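Local coordinates for putative TRAP PERIPLASMIC SOLUTE BINDING PROTEIN (Haemophilus influenzae, PDB 4PBQ), which binds L-gulonate and probably serves as the periplasmic solute-binding component of a TRAP transporter, at residues H40-E45 against K259-K264; H57-R62 against N244-E249. All blocks are in the same frame, centred on the assembly; numbering follows the deposited sequence.

Interaction 1. Residues H40-E45 against K259-K264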
loop_
_atom_site.group_PDB
_atom_site.type_symbol
_atom_site.label_atom_id
_atom_site.label_comp_id
_atom_site.label_asym_id
_atom_site.label_seq_id
_atom_site.Cartn_x
_atom_site.Cartn_y
_atom_site.Cartn_z
ATOM N N HIS A 40 1.319 2.259 -12.286
ATOM C CA HIS A 40 2.180 2.973 -13.209
ATOM C C HIS A 40 1.495 3.120 -14.547
ATOM O O HIS A 40 1.533 4.185 -15.142
ATOM C CB HIS A 40 3.510 2.264 -13.440
ATOM C CG HIS A 40 4.493 3.106 -14.191
ATOM N ND1 HIS A 40 5.279 4.049 -13.577
ATOM C CD2 HIS A 40 4.799 3.174 -15.505
ATOM C CE1 HIS A 40 6.023 4.672 -14.474
ATOM N NE2 HIS A 40 5.749 4.156 -15.655
ATOM N N ILE A 41 0.887 2.032 -15.008
ATOM C CA ILE A 41 0.187 2.025 -16.291
ATOM C C ILE A 41 -0.928 3.058 -16.274
ATOM O O ILE A 41 -1.072 3.837 -17.212
ATOM C CB ILE A 41 -0.374 0.616 -16.593
ATOM C CG1 ILE A 41 0.782 -0.360 -16.876
ATOM C CG2 ILE A 41 -1.269 0.633 -17.799
ATOM C CD1 ILE A 41 0.375 -1.819 -16.878
ATOM N N ALA A 42 -1.708 3.072 -15.197
ATOM C CA ALA A 42 -2.790 4.050 -15.058
ATOM C C ALA A 42 -2.290 5.496 -14.914
ATOM O O ALA A 42 -2.923 6.422 -15.425
ATOM C CB ALA A 42 -3.718 3.658 -13.894
ATOM N N LEU A 43 -1.161 5.693 -14.235
ATOM C CA LEU A 43 -0.529 7.006 -14.170
ATOM C C LEU A 43 -0.166 7.476 -15.571
ATOM O O LEU A 43 -0.399 8.632 -15.932
ATOM C CB LEU A 43 0.742 6.956 -13.331
ATOM C CG LEU A 43 0.612 7.043 -11.825
ATOM C CD1 LEU A 43 1.987 6.912 -11.221
ATOM C CD2 LEU A 43 -0.061 8.335 -11.360
ATOM N N GLN A 44 0.422 6.584 -16.361
ATOM C CA GLN A 44 0.822 6.933 -17.732
ATOM C C GLN A 44 -0.348 7.303 -18.626
ATOM O O GLN A 44 -0.290 8.298 -19.357
ATOM C CB GLN A 44 1.550 5.769 -18.408
ATOM C CG GLN A 44 2.889 5.374 -17.865
ATOM C CD GLN A 44 3.463 4.147 -18.606
ATOM O OE1 GLN A 44 2.851 3.056 -18.643
ATOM N NE2 GLN A 44 4.639 4.324 -19.191
ATOM N N GLU A 45 -1.393 6.496 -18.592
ATOM C CA GLU A 45 -2.460 6.614 -19.581
ATOM C C GLU A 45 -3.527 7.627 -19.187
ATOM O O GLU A 45 -4.172 8.220 -20.066
ATOM C CB GLU A 45 -3.103 5.255 -19.814
ATOM C CG GLU A 45 -2.204 4.288 -20.528
ATOM C CD GLU A 45 -1.588 4.893 -21.780
ATOM O OE1 GLU A 45 -2.351 5.510 -22.584
ATOM O OE2 GLU A 45 -0.341 4.774 -21.929
ATOM N N LYS A 259 -9.350 11.344 -10.472
ATOM C CA LYS A 259 -10.586 10.548 -10.418
ATOM C C LYS A 259 -10.591 9.456 -11.488
ATOM O O LYS A 259 -10.905 8.294 -11.186
ATOM C CB LYS A 259 -11.804 11.447 -10.572
ATOM C CG LYS A 259 -13.151 10.702 -10.601
ATOM C CD LYS A 259 -14.319 11.681 -10.682
ATOM C CE LYS A 259 -15.663 10.966 -10.584
ATOM N NZ LYS A 259 -15.805 9.899 -11.616
ATOM N N LEU A 260 -10.222 9.824 -12.726
ATOM C CA LEU A 260 -10.068 8.854 -13.816
ATOM C C LEU A 260 -8.974 7.829 -13.491
ATOM O O LEU A 260 -9.185 6.614 -13.647
ATOM C CB LEU A 260 -9.737 9.567 -15.132
ATOM C CG LEU A 260 -9.686 8.712 -16.408
ATOM C CD1 LEU A 260 -11.038 8.069 -16.716
ATOM C CD2 LEU A 260 -9.206 9.560 -17.610
ATOM N N TYR A 261 -7.819 8.300 -13.015
ATOM C CA TYR A 261 -6.755 7.402 -12.558
ATOM C C TYR A 261 -7.321 6.381 -11.554
ATOM O O TYR A 261 -7.101 5.175 -11.687
ATOM C CB TYR A 261 -5.603 8.180 -11.926
ATOM C CG TYR A 261 -4.701 7.278 -11.109
ATOM C CD1 TYR A 261 -3.674 6.568 -11.719
ATOM C CD2 TYR A 261 -4.907 7.088 -9.754
ATOM C CE1 TYR A 261 -2.856 5.729 -10.995
ATOM C CE2 TYR A 261 -4.111 6.227 -9.031
ATOM C CZ TYR A 261 -3.080 5.545 -9.666
ATOM O OH TYR A 261 -2.258 4.670 -8.987
ATOM N N GLN A 262 -8.083 6.869 -10.583
ATOM C CA GLN A 262 -8.547 6.015 -9.487
ATOM C C GLN A 262 -9.483 4.930 -10.016
ATOM O O GLN A 262 -9.334 3.750 -9.675
ATOM C CB GLN A 262 -9.231 6.844 -8.398
ATOM C CG GLN A 262 -9.726 6.013 -7.242
ATOM C CD GLN A 262 -10.154 6.849 -6.072
ATOM O OE1 GLN A 262 -9.503 7.843 -5.715
ATOM N NE2 GLN A 262 -11.257 6.464 -5.466
ATOM N N GLU A 263 -10.460 5.315 -10.837
ATOM C CA GLU A 263 -11.407 4.351 -11.382
ATOM C C GLU A 263 -10.667 3.306 -12.199
ATOM O O GLU A 263 -10.911 2.112 -12.065
ATOM C CB GLU A 263 -12.445 5.040 -12.282
ATOM C CG GLU A 263 -13.264 4.075 -13.137
ATOM C CD GLU A 263 -13.947 4.752 -14.337
ATOM O OE1 GLU A 263 -13.976 6.005 -14.390
ATOM O OE2 GLU A 263 -14.433 4.020 -15.235
ATOM N N LYS A 264 -9.769 3.761 -13.064
ATOM C CA LYS A 264 -9.089 2.858 -13.984
ATOM C C LYS A 264 -8.077 1.973 -13.262
ATOM O O LYS A 264 -7.882 0.795 -13.644
ATOM C CB LYS A 264 -8.391 3.649 -15.102
ATOM C CG LYS A 264 -9.384 4.371 -16.009
ATOM C CD LYS A 264 -10.185 3.388 -16.853
ATOM C CE LYS A 264 -10.892 4.099 -17.983
ATOM N NZ LYS A 264 -12.277 3.612 -18.169
#

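Interaction 2. Residues H57-R62 against N244-E249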
loop_
_atom_site.group_PDB
_atom_site.type_symbol
_atom_site.label_atom_id
_atom_site.label_comp_id
_atom_site.label_asym_id
_atom_site.label_seq_id
_atom_site.Cartn_x
_atom_site.Cartn_y
_atom_site.Cartn_z
ATOM N N HIS A 57 -0.231 21.573 -22.004
ATOM C CA HIS A 57 1.145 21.209 -21.684
ATOM C C HIS A 57 1.871 22.176 -20.723
ATOM O O HIS A 57 3.097 22.261 -20.709
ATOM C CB HIS A 57 1.916 21.030 -22.989
ATOM C CG HIS A 57 1.458 19.846 -23.778
ATOM N ND1 HIS A 57 0.490 19.926 -24.759
ATOM C CD2 HIS A 57 1.805 18.538 -23.698
ATOM C CE1 HIS A 57 0.279 18.724 -25.264
ATOM N NE2 HIS A 57 1.064 17.865 -24.637
ATOM N N LYS A 58 1.095 22.849 -19.879
ATOM C CA LYS A 58 1.616 23.781 -18.870
ATOM C C LYS A 58 2.262 23.029 -17.707
ATOM O O LYS A 58 3.099 23.583 -16.973
ATOM C CB LYS A 58 0.457 24.602 -18.327
ATOM C CG LYS A 58 0.809 25.562 -17.212
ATOM C CD LYS A 58 -0.403 26.406 -16.835
ATOM C CE LYS A 58 -0.103 27.365 -15.689
ATOM N NZ LYS A 58 -1.285 28.250 -15.414
ATOM N N TYR A 59 1.831 21.783 -17.524
ATOM C CA TYR A 59 2.410 20.886 -16.518
ATOM C C TYR A 59 2.927 19.646 -17.208
ATOM O O TYR A 59 2.304 19.130 -18.125
ATOM C CB TYR A 59 1.380 20.472 -15.439
ATOM C CG TYR A 59 0.766 21.661 -14.783
ATOM C CD1 TYR A 59 -0.323 22.283 -15.353
ATOM C CD2 TYR A 59 1.304 22.202 -13.626
ATOM C CE1 TYR A 59 -0.886 23.406 -14.798
ATOM C CE2 TYR A 59 0.744 23.340 -13.054
ATOM C CZ TYR A 59 -0.359 23.931 -13.647
ATOM O OH TYR A 59 -0.920 25.064 -13.086
ATOM N N GLU A 60 4.055 19.148 -16.730
ATOM C CA GLU A 60 4.581 17.865 -17.176
ATOM C C GLU A 60 4.684 16.973 -15.967
ATOM O O GLU A 60 5.241 17.402 -14.962
ATOM C CB GLU A 60 5.973 18.042 -17.788
ATOM C CG GLU A 60 6.624 16.740 -18.169
ATOM C CD GLU A 60 7.897 16.929 -18.969
ATOM O OE1 GLU A 60 8.991 16.922 -18.366
ATOM O OE2 GLU A 60 7.795 17.075 -20.204
ATOM N N ILE A 61 4.104 15.775 -16.047
ATOM C CA ILE A 61 4.129 14.829 -14.937
ATOM C C ILE A 61 5.162 13.759 -15.280
ATOM O O ILE A 61 4.888 12.868 -16.095
ATOM C CB ILE A 61 2.760 14.170 -14.714
ATOM C CG1 ILE A 61 1.624 15.213 -14.678
ATOM C CG2 ILE A 61 2.800 13.309 -13.445
ATOM C CD1 ILE A 61 1.721 16.283 -13.582
ATOM N N ARG A 62 6.368 13.892 -14.725
ATOM C CA ARG A 62 7.475 12.976 -15.061
ATOM C C ARG A 62 7.450 11.785 -14.076
ATOM O O ARG A 62 7.584 11.981 -12.891
ATOM C CB ARG A 62 8.833 13.681 -14.991
ATOM C CG ARG A 62 8.941 14.863 -15.947
ATOM C CD ARG A 62 10.388 15.281 -16.133
ATOM N NE ARG A 62 11.123 14.329 -16.966
ATOM C CZ ARG A 62 12.450 14.221 -16.986
ATOM N NH1 ARG A 62 13.036 13.326 -17.776
ATOM N NH2 ARG A 62 13.195 15.012 -16.221
ATOM N N ASN A 244 -0.166 24.569 -3.938
ATOM C CA ASN A 244 -0.503 25.955 -3.662
ATOM C C ASN A 244 0.011 26.940 -4.717
ATOM O O ASN A 244 -0.228 28.135 -4.611
ATOM C CB ASN A 244 -0.005 26.354 -2.271
ATOM C CG ASN A 244 -0.820 25.733 -1.153
ATOM O OD1 ASN A 244 -1.953 25.287 -1.356
ATOM N ND2 ASN A 244 -0.242 25.702 0.042
ATOM N N LYS A 245 0.712 26.429 -5.724
ATOM C CA LYS A 245 1.152 27.235 -6.854
ATOM C C LYS A 245 0.230 27.038 -8.060
ATOM O O LYS A 245 0.381 27.714 -9.094
ATOM C CB LYS A 245 2.572 26.829 -7.241
ATOM C CG LYS A 245 3.644 27.140 -6.188
ATOM C CD LYS A 245 4.994 26.525 -6.640
ATOM C CE LYS A 245 6.058 26.619 -5.578
ATOM N NZ LYS A 245 6.419 28.026 -5.261
ATOM N N ILE A 246 -0.736 26.136 -7.905
ATOM C CA ILE A 246 -1.626 25.760 -8.996
ATOM C C ILE A 246 -2.973 26.411 -8.761
ATOM O O ILE A 246 -3.630 26.158 -7.756
ATOM C CB ILE A 246 -1.774 24.240 -9.068
ATOM C CG1 ILE A 246 -0.419 23.583 -9.338
ATOM C CG2 ILE A 246 -2.766 23.841 -10.150
ATOM C CD1 ILE A 246 -0.474 22.080 -9.355
ATOM N N PRO A 247 -3.430 27.226 -9.718
ATOM C CA PRO A 247 -4.722 27.876 -9.489
ATOM C C PRO A 247 -5.853 26.864 -9.516
ATOM O O PRO A 247 -5.726 25.792 -10.123
ATOM C CB PRO A 247 -4.857 28.854 -10.664
ATOM C CG PRO A 247 -3.933 28.305 -11.720
ATOM C CD PRO A 247 -2.791 27.662 -10.966
ATOM N N LYS A 248 -6.967 27.217 -8.892
ATOM C CA LYS A 248 -8.103 26.316 -8.820
ATOM C C LYS A 248 -8.551 25.793 -10.191
ATOM O O LYS A 248 -8.910 24.625 -10.329
ATOM C CB LYS A 248 -9.268 27.002 -8.142
ATOM C CG LYS A 248 -10.485 26.128 -7.975
ATOM C CD LYS A 248 -10.503 25.520 -6.591
ATOM C CE LYS A 248 -11.766 24.733 -6.332
ATOM N NZ LYS A 248 -11.575 23.872 -5.131
ATOM N N GLU A 249 -8.541 26.644 -11.205
ATOM C CA GLU A 249 -8.957 26.195 -12.541
ATOM C C GLU A 249 -8.142 24.992 -12.991
ATOM O O GLU A 249 -8.672 24.062 -13.621
ATOM C CB GLU A 249 -8.746 27.293 -13.581
ATOM C CG GLU A 249 -9.694 28.425 -13.551
ATOM C CD GLU A 249 -9.583 29.265 -14.812
ATOM O OE1 GLU A 249 -8.473 29.318 -15.427
ATOM O OE2 GLU A 249 -10.625 29.845 -15.187
HETATM O O HOH W 1 0.927 27.012 -12.034
#

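Interaction 1. Residues H40-E45 against K259-K264
Ala42 and Leu43, the residues that meet Tyr261, ride on a helical turn whose shortest polar bond runs from Gln44 N to His40 O at 2.9 Å. No hydrogen bond joins 40-45 to 259-264; the contact is van der Waals packing, mostly between carbons, with Tyr261 bridging the gap between helix 38-54 and helix 248-281. Its CG lies anti to the backbone N (chi1 164°), which carries the ring out across the gap although its CB does not point straight at the other helix. The ring brings one edge, CD1 and CE1, up to the peptide link between Ala42 and Leu43: Ala42 C lies 3.6 Å from Tyr261 CD1, near the ring plane, and Leu43 N is 3.7 Å from Tyr261 CE1. The methyl of Ala42 comes in obliquely, its CB 3.6 Å from Tyr261 CD1. Alanine suits this position because a single methyl lets the aromatic edge reach the backbone, and Ala42 CA and Tyr261 CA stand just 5.8 Å apart. Leu43 adds a second apolar surface: with CG turned anti to its own carbonyl carbon (chi1 -82°), its end comes nearer the ring than its CB direction suggests, and CD2 lies 3.8 Å from Tyr261 CE1. Both Leu43 and Tyr261 also rest on Ile88 of strand 86-89, so the junction is buried between two helices and the sheet. The side chain of Tyr261 is about 12 Å from the bound L-gulonate. This is helix-to-helix core packing of a two-lobed periplasmic binding protein, in which the 34-residue helix 248-281 is consistent with the long helix of TRAP solute-binding proteins.

Interaction 2. Residues H57-R62 against N244-E249
Tyr59 meets Ile246 and Pro247 in a mainly apolar contact with a water bridge, where the start of strand 59-64 faces the turn leading into helix 248-281. The phenol supplies all the close contacts from its side. Its CG is anti to the carbonyl carbon (chi1 -55°), and the ring extends from the strand so that its far end reaches the turn. There Tyr59 CE2 lies 3.9 Å from Ile246 CG1, which comes at the ring obliquely. The other branch of Ile246, CG2, touches the hydroxyl oxygen, Tyr59 OH, at 3.7 Å; a beta-branched residue can thus meet both the ring and its oxygen. The side chains of Pro247 and Tyr59 come at each other from opposite directions, with Pro247 CD 3.8 Å from Tyr59 OH. Pro247 occupies the N-cap position of the helix, where a proline's missing N-H costs nothing in helical bonding. A water donates to Tyr59 OH over 2.9 Å and to Lys245 O over 3.1 Å, tying the phenol to the backbone of the turn. The hydroxyl is further hydrogen-bonded to Asp250 OD2 in the first turn of the helix, the same oxygen that forms a salt bridge with Lys58 NZ at the end of a fully extended chain. An acidic group at this place would probably be stabilised by the positive, N-terminal end of the helix dipole as well as by the lysine. The rings of Tyr59 and Phe254 also meet edge-to-face, and Ile246 touches Phe254. The whole is a strand-to-helix junction closed at a helix N terminus, at the margin of an alpha/beta lobe.

Interactions 1 and 2 both hold helix 248-281 to the same beta-alpha-beta unit, whose helix 38-54 and strand 59-64 follow each other in the chain. They lie about 17 Å apart, centre to centre, and do not touch. Interaction 1 meets the helix well along its length, nearer the centre of the chain, and its three touching residues are all buried. Interaction 2 takes the turn and N-cap just before the helix, farther out, where Pro247 is exposed. Neither has a direct hydrogen bond across its segments; interaction 2 differs by its water bridge and by Asp250, outside the two segments. A tyrosine bridges each: by its edge against backbone in the first, chiefly by its hydroxyl end in the second.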